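Local coordinates for protein alkylpurine DNA glycosylase AlkC (Pseudomonas fluorescens, PDB 5VHV) that excises alkylated purine bases from damaged DNA, a glycosylase that starts base excision repair without flipping the damaged nucleotide out of the duplex, at residues 107-110 with 111-115; 146-149 with 150-154; 177-180 with 181-184. All blocks are in the same frame, centred on the assembly; numbering follows the deposited sequence.

Contact 1 of 3, residues 107-110 with 111-115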
loop_
_atom_site.group_PDB
_atom_site.type_symbol
_atom_site.label_atom_id
_atom_site.label_comp_id
_atom_site.label_asym_id
_atom_site.label_seq_id
_atom_site.Cartn_x
_atom_site.Cartn_y
_atom_site.Cartn_z
ATOM N N LEU A 107 -11.870 14.849 11.512
ATOM C CA LEU A 107 -11.077 13.791 10.890
ATOM C C LEU A 107 -10.136 13.166 11.907
ATOM O O LEU A 107 -9.920 11.944 11.910
ATOM C CB LEU A 107 -10.284 14.332 9.692
ATOM C CG LEU A 107 -11.090 14.810 8.480
ATOM C CD1 LEU A 107 -10.139 15.295 7.354
ATOM C CD2 LEU A 107 -12.027 13.747 7.960
ATOM N N LYS A 108 -9.582 13.987 12.798
ATOM C CA LYS A 108 -8.665 13.444 13.794
ATOM C C LYS A 108 -9.400 12.488 14.726
ATOM O O LYS A 108 -8.847 11.468 15.158
ATOM C CB LYS A 108 -8.034 14.576 14.598
ATOM C CG LYS A 108 -7.038 14.107 15.642
ATOM C CD LYS A 108 -6.590 15.253 16.552
ATOM C CE LYS A 108 -5.693 14.707 17.645
ATOM N NZ LYS A 108 -5.142 15.777 18.529
ATOM N N TYR A 109 -10.643 12.817 15.052
ATOM C CA TYR A 109 -11.471 11.946 15.883
ATOM C C TYR A 109 -11.882 10.681 15.130
ATOM O O TYR A 109 -11.732 9.563 15.640
ATOM C CB TYR A 109 -12.706 12.716 16.338
ATOM C CG TYR A 109 -13.752 11.868 17.031
ATOM C CD1 TYR A 109 -13.612 11.519 18.361
ATOM C CD2 TYR A 109 -14.873 11.414 16.343
ATOM C CE1 TYR A 109 -14.586 10.747 19.015
ATOM C CE2 TYR A 109 -15.842 10.646 16.979
ATOM C CZ TYR A 109 -15.698 10.334 18.313
ATOM O OH TYR A 109 -16.656 9.555 18.947
ATOM N N PHE A 110 -12.426 10.839 13.924
ATOM C CA PHE A 110 -12.934 9.686 13.164
ATOM C C PHE A 110 -11.837 8.710 12.736
ATOM O O PHE A 110 -12.117 7.517 12.555
ATOM C CB PHE A 110 -13.687 10.155 11.914
ATOM C CG PHE A 110 -15.039 10.792 12.183
ATOM C CD1 PHE A 110 -15.913 10.271 13.131
ATOM C CD2 PHE A 110 -15.445 11.892 11.437
ATOM C CE1 PHE A 110 -17.153 10.867 13.352
ATOM C CE2 PHE A 110 -16.700 12.483 11.636
ATOM C CZ PHE A 110 -17.544 11.982 12.601
ATOM N N THR A 111 -10.600 9.181 12.539
ATOM C CA THR A 111 -9.590 8.316 11.941
ATOM C C THR A 111 -9.261 7.116 12.834
ATOM O O THR A 111 -8.850 6.068 12.316
ATOM C CB THR A 111 -8.323 9.123 11.598
ATOM O OG1 THR A 111 -7.589 8.445 10.569
ATOM C CG2 THR A 111 -7.420 9.331 12.803
ATOM N N THR A 112 -9.473 7.220 14.152
ATOM C CA THR A 112 -9.252 6.060 15.016
ATOM C C THR A 112 -10.305 4.966 14.824
ATOM O O THR A 112 -10.037 3.792 15.110
ATOM C CB THR A 112 -9.217 6.490 16.489
ATOM O OG1 THR A 112 -10.509 6.962 16.902
ATOM C CG2 THR A 112 -8.198 7.606 16.710
ATOM N N PHE A 113 -11.483 5.307 14.334
ATOM C CA PHE A 113 -12.547 4.333 14.108
ATOM C C PHE A 113 -12.428 3.656 12.758
ATOM O O PHE A 113 -12.965 2.564 12.563
ATOM C CB PHE A 113 -13.909 5.043 14.212
ATOM C CG PHE A 113 -14.182 5.584 15.579
ATOM C CD1 PHE A 113 -14.766 4.777 16.539
ATOM C CD2 PHE A 113 -13.801 6.879 15.929
ATOM C CE1 PHE A 113 -15.005 5.247 17.811
ATOM C CE2 PHE A 113 -14.042 7.358 17.203
ATOM C CZ PHE A 113 -14.636 6.544 18.150
ATOM N N GLY A 114 -11.745 4.280 11.820
ATOM C CA GLY A 114 -11.350 3.583 10.623
ATOM C C GLY A 114 -10.084 4.200 10.086
ATOM O O GLY A 114 -8.960 3.863 10.489
ATOM N N SER A 115 -10.281 5.139 9.175
ATOM C CA SER A 115 -9.175 5.899 8.624
ATOM C C SER A 115 -9.681 7.099 7.839
ATOM O O SER A 115 -10.559 6.953 6.988
ATOM C CB SER A 115 -8.329 5.028 7.706
ATOM O OG SER A 115 -7.373 5.840 7.050
#
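Tyr109 and Phe113, four residues apart, meet through their rings where helix 100-110 runs out. CE2 of Phe113 sits over one face of the Tyr109 ring, toward its rim and 3.6 Å from Tyr109 CZ; the planes are inclined at 50°, neither stacked nor edge-to-face. Tyr109 is turned there with CG opposite its own backbone N (chi1 171°), and Tyr73 secures it further, stacking on the ring and accepting the phenol's hydrogen bond through its backbone O. With an alanine at Phe113, that part of the Tyr109 face would probably lose its cover, and the phenol ring would have more freedom to turn.

This aromatic side is partly exposed, whereas Thr111 is buried and closely fitted. Thr111 N bonds to Leu107 O at 2.9 Å, Thr111 CG2 lies 3.5 Å from Lys108 O, and Thr111 OG1 turns to the backbone N of Ala116. Phe110 O then takes Phe113 N at 2.9 Å and more weakly Gly114 N, as the chain leaves the helix. Around this turn, Leu107 and Phe110 pack on helix 87-95, Leu107 also reaches helix 119-126, and Thr111 rests on Leu149 of helix 144-152.

Contact 2 of 3, residues 146-149 with 150-154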
loop_
_atom_site.group_PDB
_atom_site.type_symbol
_atom_site.label_atom_id
_atom_site.label_comp_id
_atom_site.label_asym_id
_atom_site.label_seq_id
_atom_site.Cartn_x
_atom_site.Cartn_y
_atom_site.Cartn_z
ATOM N N VAL A 146 -3.240 8.753 14.635
ATOM C CA VAL A 146 -3.154 10.106 14.104
ATOM C C VAL A 146 -1.815 10.318 13.398
ATOM O O VAL A 146 -1.752 10.925 12.325
ATOM C CB VAL A 146 -3.401 11.103 15.256
ATOM C CG1 VAL A 146 -3.214 12.568 14.809
ATOM C CG2 VAL A 146 -4.813 10.874 15.838
ATOM N N ARG A 147 -0.727 9.789 13.954
ATOM C CA ARG A 147 0.561 9.873 13.275
ATOM C C ARG A 147 0.527 9.117 11.960
ATOM O O ARG A 147 1.062 9.588 10.946
ATOM C CB ARG A 147 1.671 9.328 14.166
ATOM C CG ARG A 147 1.870 10.142 15.463
ATOM C CD ARG A 147 3.221 9.894 16.096
ATOM N NE ARG A 147 3.516 8.475 16.380
ATOM C CZ ARG A 147 2.991 7.789 17.394
ATOM N NH1 ARG A 147 2.121 8.359 18.225
ATOM N NH2 ARG A 147 3.336 6.523 17.572
ATOM N N ARG A 148 -0.108 7.946 11.952
ATOM C CA ARG A 148 -0.180 7.161 10.726
ATOM C C ARG A 148 -0.945 7.901 9.638
ATOM O O ARG A 148 -0.559 7.875 8.460
ATOM C CB ARG A 148 -0.803 5.794 11.040
ATOM C CG ARG A 148 -0.769 4.794 9.880
ATOM C CD ARG A 148 -1.988 4.906 8.956
ATOM N NE ARG A 148 -2.024 3.763 8.042
ATOM C CZ ARG A 148 -2.971 3.532 7.139
ATOM N NH1 ARG A 148 -4.003 4.373 7.011
ATOM N NH2 ARG A 148 -2.887 2.438 6.373
ATOM N N LEU A 149 -2.032 8.581 10.010
ATOM C CA LEU A 149 -2.766 9.407 9.058
ATOM C C LEU A 149 -1.860 10.465 8.418
ATOM O O LEU A 149 -1.968 10.746 7.215
ATOM C CB LEU A 149 -3.943 10.071 9.771
ATOM C CG LEU A 149 -4.799 11.078 9.011
ATOM C CD1 LEU A 149 -5.420 10.394 7.775
ATOM C CD2 LEU A 149 -5.907 11.643 9.906
ATOM N N ALA A 150 -1.002 11.098 9.219
ATOM C CA ALA A 150 -0.125 12.152 8.706
ATOM C C ALA A 150 0.755 11.644 7.562
ATOM O O ALA A 150 0.943 12.336 6.552
ATOM C CB ALA A 150 0.734 12.703 9.852
ATOM N N SER A 151 1.259 10.408 7.689
ATOM C CA SER A 151 2.105 9.786 6.677
ATOM C C SER A 151 1.299 9.181 5.530
ATOM O O SER A 151 1.682 9.311 4.361
ATOM C CB SER A 151 2.950 8.686 7.322
ATOM O OG SER A 151 3.681 7.985 6.319
ATOM N N GLU A 152 0.206 8.491 5.841
ATOM C CA GLU A 152 -0.533 7.755 4.821
ATOM C C GLU A 152 -1.401 8.684 3.978
ATOM O O GLU A 152 -1.464 8.542 2.751
ATOM C CB GLU A 152 -1.390 6.679 5.488
ATOM C CG GLU A 152 -1.993 5.663 4.521
ATOM C CD GLU A 152 -0.985 4.654 4.011
ATOM O OE1 GLU A 152 0.185 4.693 4.477
ATOM O OE2 GLU A 152 -1.352 3.836 3.140
ATOM N N GLY A 153 -2.054 9.657 4.613
ATOM C CA GLY A 153 -2.924 10.560 3.880
ATOM C C GLY A 153 -2.189 11.457 2.916
ATOM O O GLY A 153 -2.792 11.932 1.950
ATOM N N SER A 154 -0.908 11.714 3.172
ATOM C CA SER A 154 -0.115 12.602 2.345
ATOM C C SER A 154 0.655 11.849 1.269
ATOM O O SER A 154 1.432 12.465 0.542
ATOM C CB SER A 154 0.839 13.411 3.230
ATOM O OG SER A 154 1.786 12.587 3.915
HETATM O O HOH W 1 -3.754 2.752 3.666
#
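Val146 opens the run by accepting a backbone bond from Ala150 N at 3.2 Å, the regular i to i+4 link of helix 144-152. The carbonyl of Arg147 takes a weak bond from Ser151 N, with Ala150 CB close against it; the Arg147 guanidinium turns away to a salt bridge with Asp184. Arg148 carries the main side-chain contact. Its chain is bent at chi2 (-88°), which brings the guanidinium back beside Glu152, and Glu152 CG lies over one face, 3.5 Å from Arg148 CZ. In this helical DNA-alkylation-repair fold, probably HEAT-like as in its family, the helix faces the bound DNA here: Arg148 NH2 makes a salt bridge to a phosphate, and Glu152 packs on a sugar. Guanidinium and carboxylate planes are stacked, 16° apart. They form a long salt bridge of 3.8 Å between Arg148 NH2 and Glu152 OE2, the oxygen well out of the guanidinium plane with no N-H aimed at it; a water 2.9 Å from Arg148 NH2 joins the same two atoms. Glu117 pairs with Arg148 NH1, Ser192 OG bonds Glu152 OE1, and Arg155 NH1 pairs with Glu152 OE2. Leu149 comes last, its carbonyl O bonded by Gly153 N at 2.8 Å, its side chain packed on Trp138 of helix 128-138.

Contact 3 of 3, residues 177-180 with 181-184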
loop_
_atom_site.group_PDB
_atom_site.type_symbol
_atom_site.label_atom_id
_atom_site.label_comp_id
_atom_site.label_asym_id
_atom_site.label_seq_id
_atom_site.Cartn_x
_atom_site.Cartn_y
_atom_site.Cartn_z
ATOM N N ILE A 177 7.472 15.525 8.001
ATOM C CA ILE A 177 6.574 14.506 8.535
ATOM C C ILE A 177 7.289 13.172 8.593
ATOM O O ILE A 177 7.310 12.503 9.634
ATOM C CB ILE A 177 5.288 14.412 7.698
ATOM C CG1 ILE A 177 4.441 15.659 7.937
ATOM C CG2 ILE A 177 4.508 13.123 8.043
ATOM C CD1 ILE A 177 3.264 15.788 7.029
ATOM N N LEU A 178 7.901 12.768 7.474
ATOM C CA LEU A 178 8.529 11.462 7.450
ATOM C C LEU A 178 9.739 11.427 8.381
ATOM O O LEU A 178 10.001 10.400 9.027
ATOM C CB LEU A 178 8.913 11.091 6.021
ATOM C CG LEU A 178 7.763 11.105 5.007
ATOM C CD1 LEU A 178 8.290 10.784 3.617
ATOM C CD2 LEU A 178 6.654 10.167 5.405
ATOM N N ASP A 179 10.462 12.544 8.496
ATOM C CA ASP A 179 11.620 12.576 9.384
ATOM C C ASP A 179 11.208 12.379 10.835
ATOM O O ASP A 179 11.915 11.701 11.596
ATOM C CB ASP A 179 12.383 13.899 9.216
ATOM C CG ASP A 179 13.654 13.956 10.059
ATOM O OD1 ASP A 179 14.528 13.081 9.880
ATOM O OD2 ASP A 179 13.759 14.886 10.887
ATOM N N HIS A 180 10.082 12.983 11.245
ATOM C CA HIS A 180 9.611 12.824 12.615
ATOM C C HIS A 180 9.269 11.373 12.918
ATOM O O HIS A 180 9.295 10.965 14.083
ATOM C CB HIS A 180 8.368 13.663 12.893
ATOM C CG HIS A 180 8.605 15.140 12.937
ATOM N ND1 HIS A 180 7.663 16.053 12.506
ATOM C CD2 HIS A 180 9.652 15.868 13.390
ATOM C CE1 HIS A 180 8.128 17.278 12.674
ATOM N NE2 HIS A 180 9.333 17.194 13.210
ATOM N N LEU A 181 8.913 10.591 11.896
ATOM C CA LEU A 181 8.363 9.256 12.096
ATOM C C LEU A 181 9.350 8.132 11.762
ATOM O O LEU A 181 8.975 6.955 11.849
ATOM C CB LEU A 181 7.081 9.113 11.255
ATOM C CG LEU A 181 5.960 10.120 11.550
ATOM C CD1 LEU A 181 4.766 9.949 10.576
ATOM C CD2 LEU A 181 5.461 10.000 12.979
ATOM N N LYS A 182 10.608 8.455 11.414
ATOM C CA LYS A 182 11.541 7.467 10.860
ATOM C C LYS A 182 12.043 6.476 11.901
ATOM O O LYS A 182 12.765 5.536 11.538
ATOM C CB LYS A 182 12.749 8.152 10.227
ATOM C CG LYS A 182 13.721 8.794 11.224
ATOM C CD LYS A 182 14.826 9.529 10.472
ATOM C CE LYS A 182 15.770 10.265 11.396
ATOM N NZ LYS A 182 15.111 11.426 12.046
ATOM N N ALA A 183 11.718 6.685 13.178
ATOM C CA ALA A 183 12.014 5.706 14.219
ATOM C C ALA A 183 10.792 5.474 15.093
ATOM O O ALA A 183 10.922 5.202 16.285
ATOM C CB ALA A 183 13.208 6.142 15.069
ATOM N N ASP A 184 9.597 5.564 14.508
ATOM C CA ASP A 184 8.375 5.506 15.299
ATOM C C ASP A 184 8.247 4.149 15.979
ATOM O O ASP A 184 8.604 3.112 15.410
ATOM C CB ASP A 184 7.157 5.768 14.417
ATOM C CG ASP A 184 5.963 6.239 15.214
ATOM O OD1 ASP A 184 5.281 5.387 15.818
ATOM O OD2 ASP A 184 5.735 7.469 15.258
HETATM O O HOH W 2 10.748 8.782 14.805
HETATM O O HOH W 3 7.399 9.228 16.072
#
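Lys182 curls its ammonium back onto Asp179, forming a salt bridge of 2.8 Å between Lys182 NZ and Asp179 OD1. The nitrogen approaches that oxygen from above the carboxylate plane, 52° out of it. A second bond, 3.2 Å from Lys182 NZ to Asp179 O, ties the same ammonium to the backbone, so one residue offers it both a side-chain and a main-chain oxygen. The first torsion of the lysine (chi1 71°) turns the chain toward Asp179 O; it then runs extended through chi2 and chi3, and the bend at chi4 (-69°) brings NZ in. The two side chains run alongside each other at the surface.

On the inner side, Leu181 lies beside Ile177. Leu181 CG is 3.3 Å from Ile177 O, and Leu181 CD1 approaches Ile177 CG2 at 4.1 Å, a looser apolar touch. The backbone is tightening here: Leu181 N bonds to Leu178 O at 3.1 Å and more weakly to Ile177 O.

Further out, two waters join His180 O to the turn, alongside the backbone bond from Asp184 N to Leu181 O. One water donates to His180 O and accepts from Ala183 N; the other links His180 O with Asp184 OD2. The backbone N of Ser186 bonds Asp184 OD1, while Ser139 holds His180 ND1. Leu181 is wedged against Val193 of helix 187-201 and against Arg147 and Ser151 of helix 144-152, and Ile177 packs on helix 128-138. The whole is a helix C-terminus running into a helix-to-helix turn before helix 187-201, in the stacked helices of the DNA alkylation repair family, consistent with a HEAT-like arrangement.

Overall arrangement
Contacts 1, 2 and 3 follow one another along the chain, all within the helical DNA alkylation repair region. Contact 1 closes helix 100-110, contact 2 runs along helix 144-152 and contact 3 closes helix 175-181. Contact 2 stands between the others, its centre about 11 Å from the centre of each, whereas the centres of contacts 1 and 3 are about 20 Å apart and the two do not touch. Thr111 and Lys108 pack against Leu149 and Val146 on one flank; on the other Arg147 NE meets Asp184 OD2 at 2.7 Å, with Leu181 and Leu178 beside Ser151. The middle helix thus joins two helix ends, and it also carries the arginine that reaches the DNA phosphate, while contact 3 stays about 12 Å from the DNA at its nearest atom.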